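Type-iv like pilin ttha1222 (Thermus thermophilus, PDB 5G2F) is a type IV-like competence pilin whose exact function is unknown, and which probably takes part in DNA uptake during natural transformation. Local coordinates at residues Asn13-Leu18 and Leu58-Glu63; Lys45-Cys50 and Ile62-Asp67. One frame throughout, in Å; residues are numbered along the deposited sequence.

Contact 1: Asn13-Leu18 and Leu58-Glu63; sequences NVALAL and LDYVIE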
loop_
_atom_site.group_PDB
_atom_site.type_symbol
_atom_site.label_atom_id
_atom_site.label_comp_id
_atom_site.label_asym_id
_atom_site.label_seq_id
_atom_site.Cartn_x
_atom_site.Cartn_y
_atom_site.Cartn_z
ATOM N N ASN A 13 13.302 -3.295 8.550
ATOM C CA ASN A 13 11.990 -3.400 9.228
ATOM C C ASN A 13 10.821 -3.677 8.279
ATOM O O ASN A 13 9.920 -4.457 8.639
ATOM C CB ASN A 13 11.735 -2.171 10.129
ATOM C CG ASN A 13 12.455 -2.282 11.456
ATOM O OD1 ASN A 13 12.603 -3.375 12.004
ATOM N ND2 ASN A 13 12.880 -1.145 12.005
ATOM N N VAL A 14 10.871 -3.127 7.053
ATOM C CA VAL A 14 9.892 -3.454 6.016
ATOM C C VAL A 14 9.956 -4.951 5.694
ATOM O O VAL A 14 8.949 -5.648 5.680
ATOM C CB VAL A 14 10.094 -2.610 4.741
ATOM C CG1 VAL A 14 9.185 -3.050 3.612
ATOM C CG2 VAL A 14 9.849 -1.142 5.051
ATOM N N ALA A 15 11.173 -5.442 5.454
ATOM C CA ALA A 15 11.377 -6.875 5.184
ATOM C C ALA A 15 10.846 -7.768 6.314
ATOM O O ALA A 15 10.126 -8.726 6.042
ATOM C CB ALA A 15 12.848 -7.168 4.973
ATOM N N LEU A 16 11.219 -7.461 7.550
ATOM C CA LEU A 16 10.708 -8.228 8.714
ATOM C C LEU A 16 9.182 -8.232 8.777
ATOM O O LEU A 16 8.567 -9.267 9.005
ATOM C CB LEU A 16 11.243 -7.692 10.030
ATOM C CG LEU A 16 12.712 -7.994 10.302
ATOM C CD1 LEU A 16 13.242 -7.107 11.420
ATOM C CD2 LEU A 16 12.908 -9.464 10.646
ATOM N N ALA A 17 8.582 -7.093 8.484
ATOM C CA ALA A 17 7.121 -7.022 8.424
ATOM C C ALA A 17 6.516 -7.898 7.317
ATOM O O ALA A 17 5.490 -8.579 7.516
ATOM C CB ALA A 17 6.679 -5.571 8.258
ATOM N N LEU A 18 7.136 -7.894 6.144
ATOM C CA LEU A 18 6.681 -8.723 5.050
ATOM C C LEU A 18 6.811 -10.237 5.376
ATOM O O LEU A 18 5.935 -11.040 5.063
ATOM C CB LEU A 18 7.484 -8.383 3.759
ATOM C CG LEU A 18 7.137 -7.080 3.079
ATOM C CD1 LEU A 18 8.039 -6.818 1.897
ATOM C CD2 LEU A 18 5.680 -7.034 2.586
ATOM N N LEU A 58 7.042 -15.872 -3.515
ATOM C CA LEU A 58 7.911 -15.937 -2.358
ATOM C C LEU A 58 8.884 -14.752 -2.233
ATOM O O LEU A 58 9.176 -14.354 -1.125
ATOM C CB LEU A 58 8.774 -17.195 -2.376
ATOM C CG LEU A 58 8.101 -18.568 -2.266
ATOM C CD1 LEU A 58 9.186 -19.645 -2.337
ATOM C CD2 LEU A 58 7.307 -18.647 -0.997
ATOM N N ASP A 59 9.388 -14.244 -3.341
ATOM C CA ASP A 59 10.572 -13.388 -3.342
ATOM C C ASP A 59 10.192 -11.947 -3.671
ATOM O O ASP A 59 9.457 -11.688 -4.586
ATOM C CB ASP A 59 11.638 -13.845 -4.393
ATOM C CG ASP A 59 12.122 -15.268 -4.206
ATOM O OD1 ASP A 59 12.221 -15.762 -3.040
ATOM O OD2 ASP A 59 12.427 -15.863 -5.272
ATOM N N TYR A 60 10.772 -11.020 -2.928
ATOM C CA TYR A 60 10.537 -9.606 -3.159
ATOM C C TYR A 60 11.844 -8.830 -3.140
ATOM O O TYR A 60 12.872 -9.299 -2.605
ATOM C CB TYR A 60 9.568 -9.003 -2.097
ATOM C CG TYR A 60 9.979 -9.199 -0.682
ATOM C CD1 TYR A 60 10.849 -8.312 -0.046
ATOM C CD2 TYR A 60 9.579 -10.307 0.028
ATOM C CE1 TYR A 60 11.255 -8.519 1.256
ATOM C CE2 TYR A 60 9.964 -10.498 1.345
ATOM C CZ TYR A 60 10.787 -9.605 1.954
ATOM O OH TYR A 60 11.263 -9.839 3.231
ATOM N N VAL A 61 11.756 -7.601 -3.668
ATOM C CA VAL A 61 12.829 -6.665 -3.646
ATOM C C VAL A 61 12.273 -5.345 -3.157
ATOM O O VAL A 61 11.252 -4.868 -3.687
ATOM C CB VAL A 61 13.427 -6.448 -5.056
ATOM C CG1 VAL A 61 14.638 -5.534 -4.986
ATOM C CG2 VAL A 61 13.858 -7.775 -5.651
ATOM N N ILE A 62 12.919 -4.784 -2.148
ATOM C CA ILE A 62 12.559 -3.454 -1.665
ATOM C C ILE A 62 13.578 -2.463 -2.188
ATOM O O ILE A 62 14.788 -2.674 -2.021
ATOM C CB ILE A 62 12.587 -3.393 -0.112
ATOM C CG1 ILE A 62 11.642 -4.447 0.478
ATOM C CG2 ILE A 62 12.247 -2.006 0.374
ATOM C CD1 ILE A 62 11.930 -4.781 1.930
ATOM N N GLU A 63 13.105 -1.372 -2.765
ATOM C CA GLU A 63 13.969 -0.287 -3.232
ATOM C C GLU A 63 13.589 0.977 -2.542
ATOM O O GLU A 63 12.404 1.353 -2.562
ATOM C CB GLU A 63 13.765 -0.046 -4.716
ATOM C CG GLU A 63 14.264 -1.142 -5.623
ATOM C CD GLU A 63 13.803 -0.890 -7.041
ATOM O OE1 GLU A 63 14.499 -0.136 -7.774
ATOM O OE2 GLU A 63 12.707 -1.393 -7.406
#
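Helix residues Val-14, Ala-15 and Leu-18 lie over Tyr-60 and Ile-62 of the strand, the axes of helix 13-18 and strand 60-63 running roughly antiparallel, at 151°, and 9.9 Å apart at their closest. The contact is buried. Leu-18 sets CD1 over the centre of the Tyr-60 ring, a CH-pi contact 3.7 Å from the ring centroid. The CD1 carbon sits only 13° off the ring normal. Tyr-60 has CG between its backbone N and carbonyl carbon (chi1 55°), which carries the ring across towards the helix. Its OH ends 3.6 Å from CB of Ala-15. The hydroxyl is hydrogen-bonded to Glu-19 OE2, at the end of the same helix. This is the packing of a pilin globular domain, where the helix lies on one face of an antiparallel sheet. Tyr-54 of the neighbouring strand 47-54 touches both Leu-18 and Tyr-60. An alanine in place of Tyr-60 would take away the ring and its hydroxyl, and would probably leave Leu-18 CD1 without its aromatic partner and Glu-19 without this bond. Ile-62 meets the preceding helical turn. Its CD1 lies 3.7 Å from CG1 of Val-14 and 4.0 Å from CB of Ala-15. The extended side chain of Ile-62 also brings CD1 to the helix backbone, 3.7 Å from Ala-15 N.

Contact 2: Lys45-Cys50 and Ile62-Asp67; sequences KTVTAC and IEASLD
A classic beta bulge interrupts this pairing: Thr-48 and Ala-49 both face Ser-65, and the register shifts by one residue. The two strands form a beta hairpin at the edge of the antiparallel pilin sheet; the axes of strands 47-50 and 62-66 come within 4.6 Å and run antiparallel at 153°. On one side of the bulge Val-47 pairs with Leu-66. On the other, Cys-50 pairs with Ala-64. Both are non-hydrogen-bonded pairs. At the bulge, Thr-48 N donates to Ser-65 O over 2.9 Å, while Ser-65 N donates to Ala-49 O. The second donor stands above the carbonyl plane.

Val-47, Cys-50, Ala-64 and Leu-66 share the face turned to helix 3-19, where Ala-64 touches Val-11 and Leu-66 touches Leu-4. CG2 of Val-47 meets CD2 of Leu-66 at 3.8 Å. The sulfur of Cys-50 lies 4.1 Å from CG2 of Ile-62, and its disulfide to Cys-36 ties this strand to the preceding loop. Ala-49 and Ser-65 are on the other face, with CB of Ala-49 3.8 Å from OG of Ser-65.

At the open end of the hairpin, Thr-46 and Asp-67 bond to each other twice. Asp-67 N donates to Thr-46 O in the carbonyl plane, on a lone pair. The other bond uses a side chain. Thr-46 places OG1 anti to its backbone N (chi1 -173°), towards the backbone of Asp-67. CG2 of Thr-48 lies against the Asp-67 carboxylate, 3.7 Å from OD1, the two side chains crossing at about a right angle. Thr-46 OG1 donates to Asp-67 O at 2.7 Å, with the donor tilted 29° from the carbonyl plane.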
loop_
_atom_site.group_PDB
_atom_site.type_symbol
_atom_site.label_atom_id
_atom_site.label_comp_id
_atom_site.label_asym_id
_atom_site.label_seq_id
_atom_site.Cartn_x
_atom_site.Cartn_y
_atom_site.Cartn_z
ATOM N N LYS A 45 12.708 10.505 7.639
ATOM C CA LYS A 45 12.382 11.437 6.556
ATOM C C LYS A 45 13.388 11.322 5.415
ATOM O O LYS A 45 13.076 11.667 4.287
ATOM C CB LYS A 45 12.224 12.879 7.072
ATOM C CG LYS A 45 13.461 13.463 7.704
ATOM C CD LYS A 45 13.221 14.904 8.181
ATOM C CE LYS A 45 14.280 15.322 9.188
ATOM N NZ LYS A 45 15.647 15.024 8.670
ATOM N N THR A 46 14.566 10.762 5.680
ATOM C CA THR A 46 15.517 10.466 4.601
ATOM C C THR A 46 14.919 9.554 3.511
ATOM O O THR A 46 15.308 9.642 2.341
ATOM C CB THR A 46 16.868 9.882 5.123
ATOM O OG1 THR A 46 17.802 9.773 4.038
ATOM C CG2 THR A 46 16.707 8.501 5.747
ATOM N N VAL A 47 13.990 8.680 3.884
ATOM C CA VAL A 47 13.370 7.792 2.904
ATOM C C VAL A 47 12.289 8.541 2.131
ATOM O O VAL A 47 11.218 8.830 2.662
ATOM C CB VAL A 47 12.769 6.545 3.545
ATOM C CG1 VAL A 47 12.194 5.635 2.474
ATOM C CG2 VAL A 47 13.833 5.802 4.358
ATOM N N THR A 48 12.578 8.866 0.872
ATOM C CA THR A 48 11.659 9.645 0.065
ATOM C C THR A 48 10.874 8.826 -0.925
ATOM O O THR A 48 9.850 9.280 -1.422
ATOM C CB THR A 48 12.407 10.764 -0.702
ATOM O OG1 THR A 48 13.403 10.197 -1.559
ATOM C CG2 THR A 48 13.077 11.703 0.264
ATOM N N ALA A 49 11.334 7.604 -1.215
ATOM C CA ALA A 49 10.608 6.706 -2.094
ATOM C C ALA A 49 10.887 5.276 -1.587
ATOM O O ALA A 49 11.953 5.025 -1.019
ATOM C CB ALA A 49 11.052 6.849 -3.537
ATOM N N CYS A 50 9.893 4.410 -1.698
ATOM C CA CYS A 50 10.001 3.051 -1.210
ATOM C C CYS A 50 9.019 2.149 -1.938
ATOM O O CYS A 50 7.809 2.311 -1.811
ATOM C CB CYS A 50 9.781 3.011 0.302
ATOM S SG CYS A 50 10.360 1.516 1.171
ATOM N N ILE A 62 12.919 -4.784 -2.148
ATOM C CA ILE A 62 12.559 -3.454 -1.665
ATOM C C ILE A 62 13.578 -2.463 -2.188
ATOM O O ILE A 62 14.788 -2.674 -2.021
ATOM C CB ILE A 62 12.587 -3.393 -0.112
ATOM C CG1 ILE A 62 11.642 -4.447 0.478
ATOM C CG2 ILE A 62 12.247 -2.006 0.374
ATOM C CD1 ILE A 62 11.930 -4.781 1.930
ATOM N N GLU A 63 13.105 -1.372 -2.765
ATOM C CA GLU A 63 13.969 -0.287 -3.232
ATOM C C GLU A 63 13.589 0.977 -2.542
ATOM O O GLU A 63 12.404 1.353 -2.562
ATOM C CB GLU A 63 13.765 -0.046 -4.716
ATOM C CG GLU A 63 14.264 -1.142 -5.623
ATOM C CD GLU A 63 13.803 -0.890 -7.041
ATOM O OE1 GLU A 63 14.499 -0.136 -7.774
ATOM O OE2 GLU A 63 12.707 -1.393 -7.406
ATOM N N ALA A 64 14.541 1.585 -1.873
ATOM C CA ALA A 64 14.273 2.837 -1.193
ATOM C C ALA A 64 15.261 3.903 -1.651
ATOM O O ALA A 64 16.448 3.622 -1.787
ATOM C CB ALA A 64 14.349 2.634 0.302
ATOM N N SER A 65 14.751 5.108 -1.904
ATOM C CA SER A 65 15.576 6.245 -2.236
ATOM C C SER A 65 15.746 7.063 -1.017
ATOM O O SER A 65 14.758 7.293 -0.291
ATOM C CB SER A 65 14.940 7.108 -3.310
ATOM O OG SER A 65 14.662 6.329 -4.441
ATOM N N LEU A 66 16.987 7.507 -0.794
ATOM C CA LEU A 66 17.326 8.283 0.369
ATOM C C LEU A 66 17.816 9.658 -0.055
ATOM O O LEU A 66 18.549 9.816 -1.040
ATOM C CB LEU A 66 18.441 7.608 1.168
ATOM C CG LEU A 66 18.278 6.125 1.480
ATOM C CD1 LEU A 66 19.453 5.618 2.300
ATOM C CD2 LEU A 66 16.958 5.892 2.209
ATOM N N ASP A 67 17.432 10.677 0.677
ATOM C CA ASP A 67 18.162 11.933 0.454
ATOM C C ASP A 67 19.019 12.344 1.647
ATOM O O ASP A 67 18.714 12.042 2.798
ATOM C CB ASP A 67 17.280 13.084 -0.037
ATOM C CG ASP A 67 16.326 13.554 0.986
ATOM O OD1 ASP A 67 16.136 12.839 1.988
ATOM O OD2 ASP A 67 15.785 14.665 0.791
#

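How the contacts relate
Both contacts use strand 60-66, and their centres lie about 14 Å apart. Contact 1 is core: all its touching residues are buried, and it holds the sheet to helix 3-19 through apolar and aromatic side chains, with no hydrogen bond between its segments. Contact 2 is partly buried and lies further from the centre of the chain. It joins strands 47-54 and 60-66 within the sheet, mainly by backbone hydrogen bonds. One of its faces is apolar and packs on the same helix; the other carries small and polar residues. Ile-62 serves both, its CD1 against the helix and its CG2 against the sulfur of Cys-50.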